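Local coordinates for hypothetical protein EF2904 (Enterococcus faecalis, PDB 2AZ4), which is of unknown function but binds two zinc ions in a metallo-beta-lactamase-like domain and may act as an RNA-binding exonuclease, at residues K28-F33 with G156-E161; F34-E39 with R99-L104; D68-Y73 with S133-K138; H85-L90 with A107-T112. All coordinates share one frame; numbering follows the deposited sequence.

Contact 1: residues K28-F33 with G156-E161; sequences KDAHIF and GEISVE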
loop_
_atom_site.group_PDB
_atom_site.type_symbol
_atom_site.label_atom_id
_atom_site.label_comp_id
_atom_site.label_asym_id
_atom_site.label_seq_id
_atom_site.Cartn_x
_atom_site.Cartn_y
_atom_site.Cartn_z
ATOM N N LYS A 28 -1.312 -7.703 29.642
ATOM C CA LYS A 28 -1.389 -6.907 30.880
ATOM C C LYS A 28 -2.016 -5.543 30.585
ATOM O O LYS A 28 -3.090 -5.489 30.000
ATOM C CB LYS A 28 -0.032 -6.793 31.589
ATOM C CG LYS A 28 0.483 -8.096 32.193
ATOM C CD LYS A 28 1.841 -7.854 32.824
ATOM C CE LYS A 28 2.215 -8.937 33.811
ATOM N NZ LYS A 28 3.584 -8.673 34.376
ATOM N N ASP A 29 -1.353 -4.458 30.971
ATOM C CA ASP A 29 -1.878 -3.119 30.710
ATOM C C ASP A 29 -1.353 -2.466 29.420
ATOM O O ASP A 29 -1.384 -1.228 29.278
ATOM C CB ASP A 29 -1.652 -2.205 31.916
ATOM C CG ASP A 29 -0.196 -2.058 32.284
ATOM O OD1 ASP A 29 0.678 -2.684 31.641
ATOM O OD2 ASP A 29 0.066 -1.298 33.248
ATOM N N ALA A 30 -0.900 -3.288 28.479
ATOM C CA ALA A 30 -0.517 -2.763 27.177
ATOM C C ALA A 30 -1.278 -3.412 26.027
ATOM O O ALA A 30 -1.686 -4.589 26.099
ATOM C CB ALA A 30 1.009 -2.868 26.970
ATOM N N HIS A 31 -1.497 -2.630 24.972
ATOM C CA HIS A 31 -2.038 -3.185 23.741
ATOM C C HIS A 31 -1.570 -2.424 22.515
ATOM O O HIS A 31 -1.285 -1.223 22.588
ATOM C CB HIS A 31 -3.587 -3.378 23.795
ATOM C CG HIS A 31 -4.393 -2.120 23.949
ATOM N ND1 HIS A 31 -3.842 -0.887 24.233
ATOM C CD2 HIS A 31 -5.734 -1.921 23.876
ATOM C CE1 HIS A 31 -4.808 0.017 24.314
ATOM N NE2 HIS A 31 -5.961 -0.584 24.094
ATOM N N ILE A 32 -1.448 -3.151 21.414
ATOM C CA ILE A 32 -1.076 -2.593 20.125
ATOM C C ILE A 32 -2.149 -2.908 19.088
ATOM O O ILE A 32 -2.932 -3.847 19.259
ATOM C CB ILE A 32 0.296 -3.095 19.619
ATOM C CG1 ILE A 32 0.269 -4.609 19.367
ATOM C CG2 ILE A 32 1.376 -2.687 20.600
ATOM C CD1 ILE A 32 1.526 -5.182 18.699
ATOM N N PHE A 33 -2.202 -2.089 18.047
ATOM C CA PHE A 33 -3.157 -2.255 16.967
ATOM C C PHE A 33 -2.391 -2.094 15.661
ATOM O O PHE A 33 -1.377 -1.383 15.631
ATOM C CB PHE A 33 -4.280 -1.193 17.013
ATOM C CG PHE A 33 -5.153 -1.233 18.279
ATOM C CD1 PHE A 33 -6.441 -1.759 18.239
ATOM C CD2 PHE A 33 -4.702 -0.704 19.474
ATOM C CE1 PHE A 33 -7.252 -1.782 19.408
ATOM C CE2 PHE A 33 -5.507 -0.733 20.648
ATOM C CZ PHE A 33 -6.776 -1.269 20.594
ATOM N N GLY A 156 4.743 -1.349 26.890
ATOM C CA GLY A 156 4.718 -2.172 28.100
ATOM C C GLY A 156 5.629 -3.373 27.898
ATOM O O GLY A 156 6.775 -3.229 27.476
ATOM N N GLU A 157 5.097 -4.562 28.155
ATOM C CA GLU A 157 5.857 -5.786 27.971
ATOM C C GLU A 157 5.677 -6.419 26.591
ATOM O O GLU A 157 6.105 -7.549 26.367
ATOM C CB GLU A 157 5.514 -6.776 29.075
ATOM C CG GLU A 157 6.075 -6.357 30.417
ATOM C CD GLU A 157 5.924 -7.460 31.459
ATOM O OE1 GLU A 157 6.579 -8.527 31.312
ATOM O OE2 GLU A 157 5.149 -7.252 32.420
ATOM N N ILE A 158 5.038 -5.699 25.672
ATOM C CA ILE A 158 4.995 -6.111 24.277
ATOM C C ILE A 158 6.171 -5.522 23.507
ATOM O O ILE A 158 6.430 -4.323 23.556
ATOM C CB ILE A 158 3.686 -5.683 23.553
ATOM C CG1 ILE A 158 2.457 -5.956 24.407
ATOM C CG2 ILE A 158 3.580 -6.381 22.194
ATOM C CD1 ILE A 158 1.170 -5.437 23.779
ATOM N N SER A 159 6.865 -6.377 22.768
ATOM C CA SER A 159 7.988 -5.954 21.946
ATOM C C SER A 159 7.645 -6.170 20.464
ATOM O O SER A 159 7.172 -7.244 20.069
ATOM C CB SER A 159 9.231 -6.743 22.358
ATOM O OG SER A 159 10.098 -6.939 21.261
ATOM N N VAL A 160 7.819 -5.131 19.657
ATOM C CA VAL A 160 7.406 -5.183 18.254
ATOM C C VAL A 160 8.606 -4.839 17.399
ATOM O O VAL A 160 9.185 -3.756 17.538
ATOM C CB VAL A 160 6.239 -4.206 17.934
ATOM C CG1 VAL A 160 5.782 -4.339 16.464
ATOM C CG2 VAL A 160 5.064 -4.396 18.891
ATOM N N GLU A 161 8.988 -5.766 16.539
ATOM C CA GLU A 161 10.035 -5.519 15.565
ATOM C C GLU A 161 9.416 -5.221 14.207
ATOM O O GLU A 161 8.576 -5.993 13.711
ATOM C CB GLU A 161 10.989 -6.707 15.442
ATOM C CG GLU A 161 12.271 -6.366 14.623
ATOM C CD GLU A 161 13.297 -7.490 14.618
ATOM O OE1 GLU A 161 13.217 -8.359 15.507
ATOM O OE2 GLU A 161 14.193 -7.499 13.728
#

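Contact 2: residues F34-E39 with R99-L104; sequences FDFGTE and RMINYL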
loop_
_atom_site.group_PDB
_atom_site.type_symbol
_atom_site.label_atom_id
_atom_site.label_comp_id
_atom_site.label_asym_id
_atom_site.label_seq_id
_atom_site.Cartn_x
_atom_site.Cartn_y
_atom_site.Cartn_z
ATOM N N PHE A 34 -2.905 -2.722 14.602
ATOM C CA PHE A 34 -2.362 -2.665 13.236
ATOM C C PHE A 34 -3.364 -3.339 12.305
ATOM O O PHE A 34 -4.016 -4.297 12.700
ATOM C CB PHE A 34 -1.008 -3.390 13.131
ATOM C CG PHE A 34 -1.008 -4.785 13.729
ATOM C CD1 PHE A 34 -0.665 -4.989 15.068
ATOM C CD2 PHE A 34 -1.360 -5.893 12.952
ATOM C CE1 PHE A 34 -0.677 -6.253 15.628
ATOM C CE2 PHE A 34 -1.358 -7.181 13.507
ATOM C CZ PHE A 34 -1.031 -7.360 14.837
ATOM N N ASP A 35 -3.537 -2.835 11.085
ATOM C CA ASP A 35 -3.113 -1.495 10.684
ATOM C C ASP A 35 -4.231 -0.517 11.073
ATOM O O ASP A 35 -4.771 -0.622 12.182
ATOM C CB ASP A 35 -2.808 -1.488 9.173
ATOM C CG ASP A 35 -1.568 -2.312 8.832
ATOM O OD1 ASP A 35 -0.568 -2.217 9.590
ATOM O OD2 ASP A 35 -1.558 -3.028 7.801
ATOM N N PHE A 36 -4.575 0.428 10.193
ATOM C CA PHE A 36 -5.553 1.474 10.533
ATOM C C PHE A 36 -6.238 2.095 9.290
ATOM O O PHE A 36 -6.277 3.313 9.141
ATOM C CB PHE A 36 -4.881 2.574 11.381
ATOM C CG PHE A 36 -5.754 3.088 12.486
ATOM C CD1 PHE A 36 -6.047 2.277 13.584
ATOM C CD2 PHE A 36 -6.297 4.354 12.429
ATOM C CE1 PHE A 36 -6.860 2.730 14.613
ATOM C CE2 PHE A 36 -7.123 4.831 13.464
ATOM C CZ PHE A 36 -7.409 4.016 14.549
ATOM N N GLY A 37 -6.730 1.238 8.393
ATOM C CA GLY A 37 -7.514 1.672 7.258
ATOM C C GLY A 37 -8.965 1.379 7.544
ATOM O O GLY A 37 -9.317 0.962 8.653
ATOM N N THR A 38 -9.814 1.617 6.562
ATOM C CA THR A 38 -11.227 1.293 6.683
ATOM C C THR A 38 -11.517 0.141 5.755
ATOM O O THR A 38 -10.759 -0.100 4.807
ATOM C CB THR A 38 -12.157 2.509 6.324
ATOM O OG1 THR A 38 -12.151 2.729 4.909
ATOM C CG2 THR A 38 -11.698 3.767 7.027
ATOM N N GLU A 39 -12.598 -0.590 6.020
ATOM C CA GLU A 39 -13.110 -1.525 5.007
ATOM C C GLU A 39 -13.733 -0.729 3.866
ATOM O O GLU A 39 -14.089 0.450 4.052
ATOM C CB GLU A 39 -14.122 -2.503 5.613
ATOM C CG GLU A 39 -13.517 -3.406 6.691
ATOM C CD GLU A 39 -14.490 -4.484 7.202
ATOM O OE1 GLU A 39 -15.522 -4.718 6.535
ATOM O OE2 GLU A 39 -14.241 -5.074 8.288
ATOM N N ARG A 99 -6.059 4.531 5.691
ATOM C CA ARG A 99 -7.069 5.542 5.368
ATOM C C ARG A 99 -7.555 6.367 6.562
ATOM O O ARG A 99 -7.850 7.548 6.409
ATOM C CB ARG A 99 -8.261 4.912 4.662
ATOM C CG ARG A 99 -9.186 5.908 4.032
ATOM C CD ARG A 99 -10.300 5.262 3.234
ATOM N NE ARG A 99 -11.144 6.375 2.865
ATOM C CZ ARG A 99 -12.406 6.548 3.214
ATOM N NH1 ARG A 99 -13.101 5.616 3.868
ATOM N NH2 ARG A 99 -12.980 7.660 2.823
ATOM N N MET A 100 -7.665 5.763 7.738
ATOM C CA MET A 100 -8.220 6.502 8.866
ATOM C C MET A 100 -7.230 6.980 9.920
ATOM O O MET A 100 -7.656 7.318 11.032
ATOM C CB MET A 100 -9.416 5.754 9.519
ATOM C CG MET A 100 -9.075 4.515 10.352
ATOM S SD MET A 100 -10.455 3.926 11.389
ATOM C CE MET A 100 -9.675 2.469 12.099
ATOM N N ILE A 101 -5.927 7.045 9.607
ATOM C CA ILE A 101 -4.965 7.400 10.668
ATOM C C ILE A 101 -5.284 8.769 11.323
ATOM O O ILE A 101 -4.984 8.976 12.499
ATOM C CB ILE A 101 -3.474 7.337 10.240
ATOM C CG1 ILE A 101 -3.204 8.263 9.032
ATOM C CG2 ILE A 101 -3.040 5.864 9.990
ATOM C CD1 ILE A 101 -1.743 8.575 8.880
ATOM N N ASN A 102 -5.931 9.679 10.585
ATOM C CA ASN A 102 -6.236 10.993 11.171
ATOM C C ASN A 102 -7.280 10.922 12.278
ATOM O O ASN A 102 -7.428 11.870 13.060
ATOM C CB ASN A 102 -6.677 12.012 10.131
ATOM C CG ASN A 102 -5.526 12.542 9.294
ATOM O OD1 ASN A 102 -5.731 13.016 8.160
ATOM N ND2 ASN A 102 -4.338 12.521 9.844
ATOM N N TYR A 103 -7.991 9.798 12.349
ATOM C CA TYR A 103 -8.943 9.582 13.452
ATOM C C TYR A 103 -8.296 8.975 14.700
ATOM O O TYR A 103 -8.932 8.867 15.759
ATOM C CB TYR A 103 -10.108 8.700 12.993
ATOM C CG TYR A 103 -11.145 9.408 12.147
ATOM C CD1 TYR A 103 -11.085 10.795 11.906
ATOM C CD2 TYR A 103 -12.198 8.686 11.584
ATOM C CE1 TYR A 103 -12.072 11.435 11.119
ATOM C CE2 TYR A 103 -13.175 9.305 10.821
ATOM C CZ TYR A 103 -13.112 10.667 10.585
ATOM O OH TYR A 103 -14.111 11.242 9.811
ATOM N N LEU A 104 -7.049 8.551 14.570
ATOM C CA LEU A 104 -6.305 8.020 15.711
ATOM C C LEU A 104 -5.995 9.134 16.712
ATOM O O LEU A 104 -5.416 10.150 16.356
ATOM C CB LEU A 104 -5.011 7.327 15.265
ATOM C CG LEU A 104 -4.175 6.682 16.395
ATOM C CD1 LEU A 104 -4.922 5.580 17.223
ATOM C CD2 LEU A 104 -2.802 6.182 15.922
#

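Contact 3: residues D68-Y73 with S133-K138; sequences DPRLGY and SPFEEK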
loop_
_atom_site.group_PDB
_atom_site.type_symbol
_atom_site.label_atom_id
_atom_site.label_comp_id
_atom_site.label_asym_id
_atom_site.label_seq_id
_atom_site.Cartn_x
_atom_site.Cartn_y
_atom_site.Cartn_z
ATOM N N ASP A 68 -9.708 9.620 18.321
ATOM C CA ASP A 68 -9.506 10.987 18.820
ATOM C C ASP A 68 -10.762 11.366 19.601
ATOM O O ASP A 68 -11.830 11.407 19.027
ATOM C CB ASP A 68 -9.291 11.907 17.606
ATOM C CG ASP A 68 -9.005 13.383 17.975
ATOM O OD1 ASP A 68 -9.118 13.781 19.152
ATOM O OD2 ASP A 68 -8.657 14.148 17.040
ATOM N N PRO A 69 -10.643 11.631 20.915
ATOM C CA PRO A 69 -11.834 11.969 21.712
ATOM C C PRO A 69 -12.645 13.151 21.177
ATOM O O PRO A 69 -13.865 13.189 21.365
ATOM C CB PRO A 69 -11.254 12.364 23.075
ATOM C CG PRO A 69 -9.813 12.531 22.867
ATOM C CD PRO A 69 -9.425 11.650 21.736
ATOM N N ARG A 70 -11.974 14.102 20.518
ATOM C CA ARG A 70 -12.633 15.305 20.009
ATOM C C ARG A 70 -13.713 14.973 18.974
ATOM O O ARG A 70 -14.602 15.777 18.710
ATOM C CB ARG A 70 -11.598 16.269 19.412
ATOM C CG ARG A 70 -10.457 16.674 20.376
ATOM C CD ARG A 70 -9.441 17.531 19.643
ATOM N NE ARG A 70 -8.723 16.745 18.632
ATOM C CZ ARG A 70 -7.846 17.247 17.779
ATOM N NH1 ARG A 70 -7.577 18.546 17.790
ATOM N NH2 ARG A 70 -7.234 16.453 16.912
ATOM N N LEU A 71 -13.628 13.789 18.381
ATOM C CA LEU A 71 -14.638 13.342 17.418
ATOM C C LEU A 71 -15.997 13.108 18.087
ATOM O O LEU A 71 -17.034 13.073 17.415
ATOM C CB LEU A 71 -14.178 12.058 16.699
ATOM C CG LEU A 71 -12.942 12.140 15.787
ATOM C CD1 LEU A 71 -12.469 10.723 15.376
ATOM C CD2 LEU A 71 -13.204 13.011 14.556
ATOM N N GLY A 72 -15.998 12.954 19.405
ATOM C CA GLY A 72 -17.244 12.758 20.134
ATOM C C GLY A 72 -17.873 11.400 19.885
ATOM O O GLY A 72 -19.090 11.231 20.029
ATOM N N TYR A 73 -17.041 10.427 19.513
ATOM C CA TYR A 73 -17.491 9.050 19.362
ATOM C C TYR A 73 -17.620 8.465 20.762
ATOM O O TYR A 73 -16.769 8.701 21.613
ATOM C CB TYR A 73 -16.479 8.260 18.527
ATOM C CG TYR A 73 -16.511 6.775 18.757
ATOM C CD1 TYR A 73 -17.468 5.978 18.128
ATOM C CD2 TYR A 73 -15.593 6.164 19.613
ATOM C CE1 TYR A 73 -17.510 4.607 18.341
ATOM C CE2 TYR A 73 -15.630 4.793 19.838
ATOM C CZ TYR A 73 -16.580 4.024 19.186
ATOM O OH TYR A 73 -16.623 2.672 19.400
ATOM N N SER A 133 -8.813 15.096 9.428
ATOM C CA SER A 133 -9.291 15.371 10.758
ATOM C C SER A 133 -10.201 16.603 10.680
ATOM O O SER A 133 -9.800 17.607 10.093
ATOM C CB SER A 133 -8.130 15.692 11.687
ATOM O OG SER A 133 -8.647 16.086 12.949
ATOM N N PRO A 134 -11.390 16.569 11.313
ATOM C CA PRO A 134 -12.237 17.786 11.254
ATOM C C PRO A 134 -11.639 18.963 12.042
ATOM O O PRO A 134 -12.186 20.077 12.003
ATOM C CB PRO A 134 -13.563 17.333 11.890
ATOM C CG PRO A 134 -13.460 15.847 12.040
ATOM C CD PRO A 134 -12.023 15.507 12.116
ATOM N N PHE A 135 -10.516 18.726 12.723
ATOM C CA PHE A 135 -9.865 19.756 13.544
ATOM C C PHE A 135 -8.575 20.294 12.958
ATOM O O PHE A 135 -7.825 20.999 13.627
ATOM C CB PHE A 135 -9.666 19.224 14.964
ATOM C CG PHE A 135 -10.835 18.433 15.441
ATOM C CD1 PHE A 135 -11.991 19.078 15.858
ATOM C CD2 PHE A 135 -10.820 17.047 15.381
ATOM C CE1 PHE A 135 -13.111 18.346 16.254
ATOM C CE2 PHE A 135 -11.929 16.313 15.772
ATOM C CZ PHE A 135 -13.071 16.963 16.212
ATOM N N GLU A 136 -8.333 19.997 11.686
ATOM C CA GLU A 136 -7.151 20.491 10.999
ATOM C C GLU A 136 -7.458 20.795 9.535
ATOM O O GLU A 136 -8.558 20.513 9.062
ATOM C CB GLU A 136 -6.006 19.483 11.119
ATOM C CG GLU A 136 -4.919 19.933 12.094
ATOM C CD GLU A 136 -5.082 19.316 13.436
ATOM O OE1 GLU A 136 -4.268 19.605 14.323
ATOM O OE2 GLU A 136 -6.036 18.531 13.609
ATOM N N GLU A 137 -6.477 21.360 8.828
ATOM C CA GLU A 137 -6.582 21.626 7.402
ATOM C C GLU A 137 -6.816 20.314 6.670
ATOM O O GLU A 137 -6.408 19.248 7.160
ATOM C CB GLU A 137 -5.304 22.310 6.898
ATOM C CG GLU A 137 -5.541 23.580 6.085
ATOM C CD GLU A 137 -6.051 24.733 6.942
ATOM O OE1 GLU A 137 -5.216 25.422 7.564
ATOM O OE2 GLU A 137 -7.283 24.952 6.990
ATOM N N LYS A 138 -7.481 20.386 5.514
ATOM C CA LYS A 138 -7.904 19.184 4.798
ATOM C C LYS A 138 -6.722 18.268 4.462
ATOM O O LYS A 138 -6.848 17.038 4.507
ATOM C CB LYS A 138 -8.704 19.544 3.543
ATOM C CG LYS A 138 -9.013 18.363 2.626
ATOM C CD LYS A 138 -10.018 18.734 1.528
ATOM C CE LYS A 138 -10.152 17.601 0.514
ATOM N NZ LYS A 138 -11.346 17.762 -0.388
HETATM O O HOH W 1 -9.075 13.848 14.548
HETATM O O HOH W 2 -4.443 16.868 15.930
HETATM O O HOH W 3 -5.664 20.253 16.469
#

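Contact 4: residues H85-L90 with A107-T112; sequences HTAVFL and AVPLYT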
loop_
_atom_site.group_PDB
_atom_site.type_symbol
_atom_site.label_atom_id
_atom_site.label_comp_id
_atom_site.label_asym_id
_atom_site.label_seq_id
_atom_site.Cartn_x
_atom_site.Cartn_y
_atom_site.Cartn_z
ATOM N N HIS A 85 -0.528 1.561 28.307
ATOM C CA HIS A 85 0.377 1.684 27.144
ATOM C C HIS A 85 -0.360 1.248 25.892
ATOM O O HIS A 85 -0.871 0.135 25.832
ATOM C CB HIS A 85 1.631 0.807 27.308
ATOM C CG HIS A 85 2.326 0.975 28.625
ATOM N ND1 HIS A 85 3.191 2.017 28.887
ATOM C CD2 HIS A 85 2.295 0.223 29.755
ATOM C CE1 HIS A 85 3.645 1.913 30.125
ATOM N NE2 HIS A 85 3.121 0.832 30.670
ATOM N N THR A 86 -0.418 2.140 24.898
ATOM C CA THR A 86 -1.140 1.882 23.667
ATOM C C THR A 86 -0.268 2.373 22.533
ATOM O O THR A 86 0.409 3.398 22.673
ATOM C CB THR A 86 -2.485 2.650 23.628
ATOM O OG1 THR A 86 -3.270 2.347 24.802
ATOM C CG2 THR A 86 -3.273 2.286 22.360
ATOM N N ALA A 87 -0.282 1.657 21.408
ATOM C CA ALA A 87 0.405 2.143 20.209
ATOM C C ALA A 87 -0.180 1.520 18.967
ATOM O O ALA A 87 -0.773 0.428 19.017
ATOM C CB ALA A 87 1.920 1.829 20.282
ATOM N N VAL A 88 0.030 2.188 17.833
ATOM C CA VAL A 88 -0.514 1.703 16.584
ATOM C C VAL A 88 0.644 1.613 15.596
ATOM O O VAL A 88 1.508 2.481 15.559
ATOM C CB VAL A 88 -1.685 2.597 16.010
ATOM C CG1 VAL A 88 -2.154 2.109 14.633
ATOM C CG2 VAL A 88 -2.879 2.650 16.934
ATOM N N PHE A 89 0.633 0.559 14.792
ATOM C CA PHE A 89 1.658 0.343 13.780
ATOM C C PHE A 89 1.016 0.296 12.420
ATOM O O PHE A 89 -0.133 -0.177 12.261
ATOM C CB PHE A 89 2.430 -0.955 14.069
ATOM C CG PHE A 89 3.199 -0.915 15.336
ATOM C CD1 PHE A 89 4.565 -0.631 15.323
ATOM C CD2 PHE A 89 2.573 -1.146 16.559
ATOM C CE1 PHE A 89 5.295 -0.579 16.525
ATOM C CE2 PHE A 89 3.286 -1.084 17.772
ATOM C CZ PHE A 89 4.649 -0.787 17.754
ATOM N N LEU A 90 1.766 0.752 11.419
ATOM C CA LEU A 90 1.268 0.817 10.061
ATOM C C LEU A 90 2.242 0.094 9.122
ATOM O O LEU A 90 3.382 0.527 8.949
ATOM C CB LEU A 90 1.098 2.299 9.691
ATOM C CG LEU A 90 0.639 2.810 8.354
ATOM C CD1 LEU A 90 -0.652 2.131 7.857
ATOM C CD2 LEU A 90 0.509 4.353 8.413
ATOM N N ALA A 107 -2.668 11.603 21.059
ATOM C CA ALA A 107 -1.857 11.109 22.188
ATOM C C ALA A 107 -1.337 9.674 22.021
ATOM O O ALA A 107 -0.383 9.259 22.684
ATOM C CB ALA A 107 -2.635 11.248 23.501
ATOM N N VAL A 108 -1.949 8.900 21.134
ATOM C CA VAL A 108 -1.467 7.532 20.910
ATOM C C VAL A 108 -0.387 7.585 19.823
ATOM O O VAL A 108 -0.644 8.119 18.773
ATOM C CB VAL A 108 -2.629 6.591 20.505
ATOM C CG1 VAL A 108 -2.104 5.184 20.130
ATOM C CG2 VAL A 108 -3.638 6.501 21.642
ATOM N N PRO A 109 0.834 7.060 20.098
ATOM C CA PRO A 109 1.853 7.045 19.046
ATOM C C PRO A 109 1.528 6.117 17.897
ATOM O O PRO A 109 0.931 5.056 18.097
ATOM C CB PRO A 109 3.106 6.552 19.764
ATOM C CG PRO A 109 2.583 5.782 20.986
ATOM C CD PRO A 109 1.345 6.534 21.377
ATOM N N LEU A 110 1.996 6.500 16.713
ATOM C CA LEU A 110 1.750 5.785 15.469
ATOM C C LEU A 110 3.123 5.550 14.838
ATOM O O LEU A 110 3.878 6.511 14.575
ATOM C CB LEU A 110 0.849 6.602 14.535
ATOM C CG LEU A 110 0.593 6.082 13.098
ATOM C CD1 LEU A 110 -0.082 4.726 13.141
ATOM C CD2 LEU A 110 -0.270 7.064 12.278
ATOM N N TYR A 111 3.442 4.269 14.629
ATOM C CA TYR A 111 4.782 3.830 14.237
ATOM C C TYR A 111 4.737 3.263 12.841
ATOM O O TYR A 111 3.815 2.538 12.472
ATOM C CB TYR A 111 5.355 2.756 15.189
ATOM C CG TYR A 111 5.615 3.223 16.603
ATOM C CD1 TYR A 111 6.785 3.930 16.928
ATOM C CD2 TYR A 111 4.692 2.981 17.606
ATOM C CE1 TYR A 111 7.023 4.363 18.199
ATOM C CE2 TYR A 111 4.908 3.404 18.891
ATOM C CZ TYR A 111 6.076 4.089 19.185
ATOM O OH TYR A 111 6.288 4.510 20.446
ATOM N N THR A 112 5.754 3.570 12.061
ATOM C CA THR A 112 5.824 3.038 10.728
ATOM C C THR A 112 7.268 3.179 10.263
ATOM O O THR A 112 8.033 3.865 10.912
ATOM C CB THR A 112 4.801 3.733 9.774
ATOM O OG1 THR A 112 4.643 2.927 8.606
ATOM C CG2 THR A 112 5.233 5.152 9.378
#

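Contact 1: residues K28-F33 with G156-E161
His31 meets Ile158 CD1 only through its backbone, while its imidazole lies on the side of the strand facing away from residues 156-161. Phe33 CE2 stands over the centre of one face of that imidazole, 3.4 Å above its plane, and His31 CE1 in turn lies at the edge of the Phe33 ring. Tyr83 also stacks on His31. The opposite side of the strand faces the interior of the metallo-beta-lactamase sandwich, where strands 30-33 and 158-161 belong to two different sheets. Their axes come within 8.5 Å and run at 27° to each other; the strands are too far apart to pair, and side chains fill the gap, in places against the backbone opposite. Ile158 extends CD1 toward the other strand, ending 3.8 Å from Ala30 O and 4.2 Å from Ile32 CG2. Ala30 CB, small enough for a close approach, sits 3.9 Å from Gly156 CA. Val155, from the neighbouring strand 152-155, packs against both Ala30 and Ile32. With chi1 at 64°, Ile32 places CG1 between its backbone N and carbonyl carbon, and CD1 slides past Val160 CG2 at 3.6 Å. At the solvent-exposed margin, the extended Lys28 brings NZ to the syn lone pair of Glu157 OE2, 2.9 Å away.

Contact 2: residues F34-E39 with R99-L104
Arg99 and Thr38 are joined by a nearly straight hydrogen bond, NH1 to OG1 at 3.2 Å with 167° at the hydrogen, and the hydroxyl lies in the guanidinium plane. Thr38 OG1 is itself a donor to Glu39 O, while Arg99 NH2 forms a salt bridge with Asp49, so both ends of the link are anchored. A second bond runs between backbones, from Met100 N to Phe36 O at 3.1 Å. Residues 34-39 lead out of strand 30-34 and residues 99-104 follow the short helix 95-98, placing the contact beside the dinuclear site of the metallo-beta-lactamase fold. Asp35 OD2 hydrogen-bonds ND1 of the zinc ligand His97, a second-shell bond that probably orients the imidazole. Farther out, Met100 has CG between its backbone N and carbonyl carbon (chi1 73°), and the rest of its chain extends over the Phe36 ring. Its CE sits almost on the ring normal, 3.6 Å from the centroid, in a CH-pi contact; SD, over the same face, adds a Met-aromatic contact at 4.4 Å from the centroid. Ile101 CA approaches the ring edge, Phe36 CB touches Ile101 CG2 at 4.0 Å, and Leu104 CB comes within 3.7 Å of Phe36 CE2.

Contact 3: residues D68-Y73 with S133-K138
Asp68 OD2, which rests 4.0 Å from Phe135 CD2, is gripped by NH2 of Arg70 at 2.7 Å, by NE of the same arginine, and by water 1. That water donates to OD2 and accepts from Ser133 OG, bridging the two segments while lying at the edge of the Phe135 ring. The bidentate salt bridge is side-on, NE to OD1 and NH2 to OD2, with both oxygens close to the guanidinium plane. Arg70 N reaches OD1 as well, from above the carboxylate plane, which closes an Asx turn. Ser133 OG, accepting from Phe135 N, makes an ST turn within the type I beta turn 133-136. Two peripheral loops of the metallo-beta-lactamase domain, one leading toward strand 85-89 and the other toward strand 145-147, each stiffened by its own turn, meet here. A bend at chi3 (-68°) folds the arginine back, so its guanidinium lies over Phe135 CD2 with the two planes 29° apart. The carboxylate fixes its rotation, and nearer the backbone Arg70 CB makes a CH-pi contact over the ring face, 3.9 Å from the Phe135 centroid. Pro134 CB covers the opposite face. Leu71 CD2 fits beside the ring, 3.7 Å from both Pro134 CD and Phe135 CE2. At the outer margin Glu136 OE2 stays 4.1 Å from Arg70 NH2, beyond salt-bridge range, and waters 2 and 3 instead connect Glu136 OE1 to NH2 and NH1 of the guanidinium.

Contact 4: residues H85-L90 with A107-T112
Phe89 and Tyr111 share the same first torsion, near -65°, with each CG anti to the carbonyl carbon, and their rings therefore leave neighbouring strands side by side, pointing the same way. The planes are 23° from parallel but slid apart, with centroids separated by 5.1 Å, so the rings hardly overlap; Tyr111 CD2 lies above the rim of the Phe89 ring. Between the two side chains the closest touch is made by a methylene, Tyr111 CB standing 3.5 Å from Phe89 CD1. Ala87 CB comes to the edge of the Tyr111 ring in its plane, and Ile153 from the facing sheet packs against both aromatics. Beneath the side chains runs a parallel ladder. Val88 uses both its backbone groups, N to Pro109 O at 3.0 Å and O from Tyr111 N at 2.8 Å, and Leu90 N then reaches Tyr111 O. These bonds pair the strands of a beta-alpha-beta unit whose connection carries helix 95-98 and the zinc ligands His92, His94, Asp96 and His97 of the metallo-beta-lactamase fold. On the sheet face opposite the aromatics, Val88 CG1 meets Leu110 CD1 at 3.7 Å, while Val108 CG1 touches Thr86 CG2 at 3.8 Å and approaches Val88 CG2. Toward the metal end, Thr112 has OG1 anti to its own nitrogen, where it donates to Leu90 O at 2.7 Å, tilted from the carbonyl plane. The Leu90 side chain packs alongside Thr112 and lies about 4 Å from the side chain of His97.

Contacts 1 and 4 share one sheet, since strands 30-34 and 85-89 are neighbours and Phe33 O probably bonds Phe89 N; yet contact 4 works within the sheet, by a backbone ladder, whereas contact 1 joins it to the facing sheet by aliphatic side chains, with a salt bridge at its exposed margin. Contact 2 takes up where strand 30-34 ends and is buried near the zinc ions, combining a few directed bonds with an aromatic-methionine core; Leu104 there packs on Val88 of contact 4. Contact 3 is partly open to solvent, its loops joined by waters and by an arginine, salt-bridged within its own loop, that lies against a phenylalanine. Tyr103 O, probably bonded to Asp68 N, ties that periphery back to contact 2.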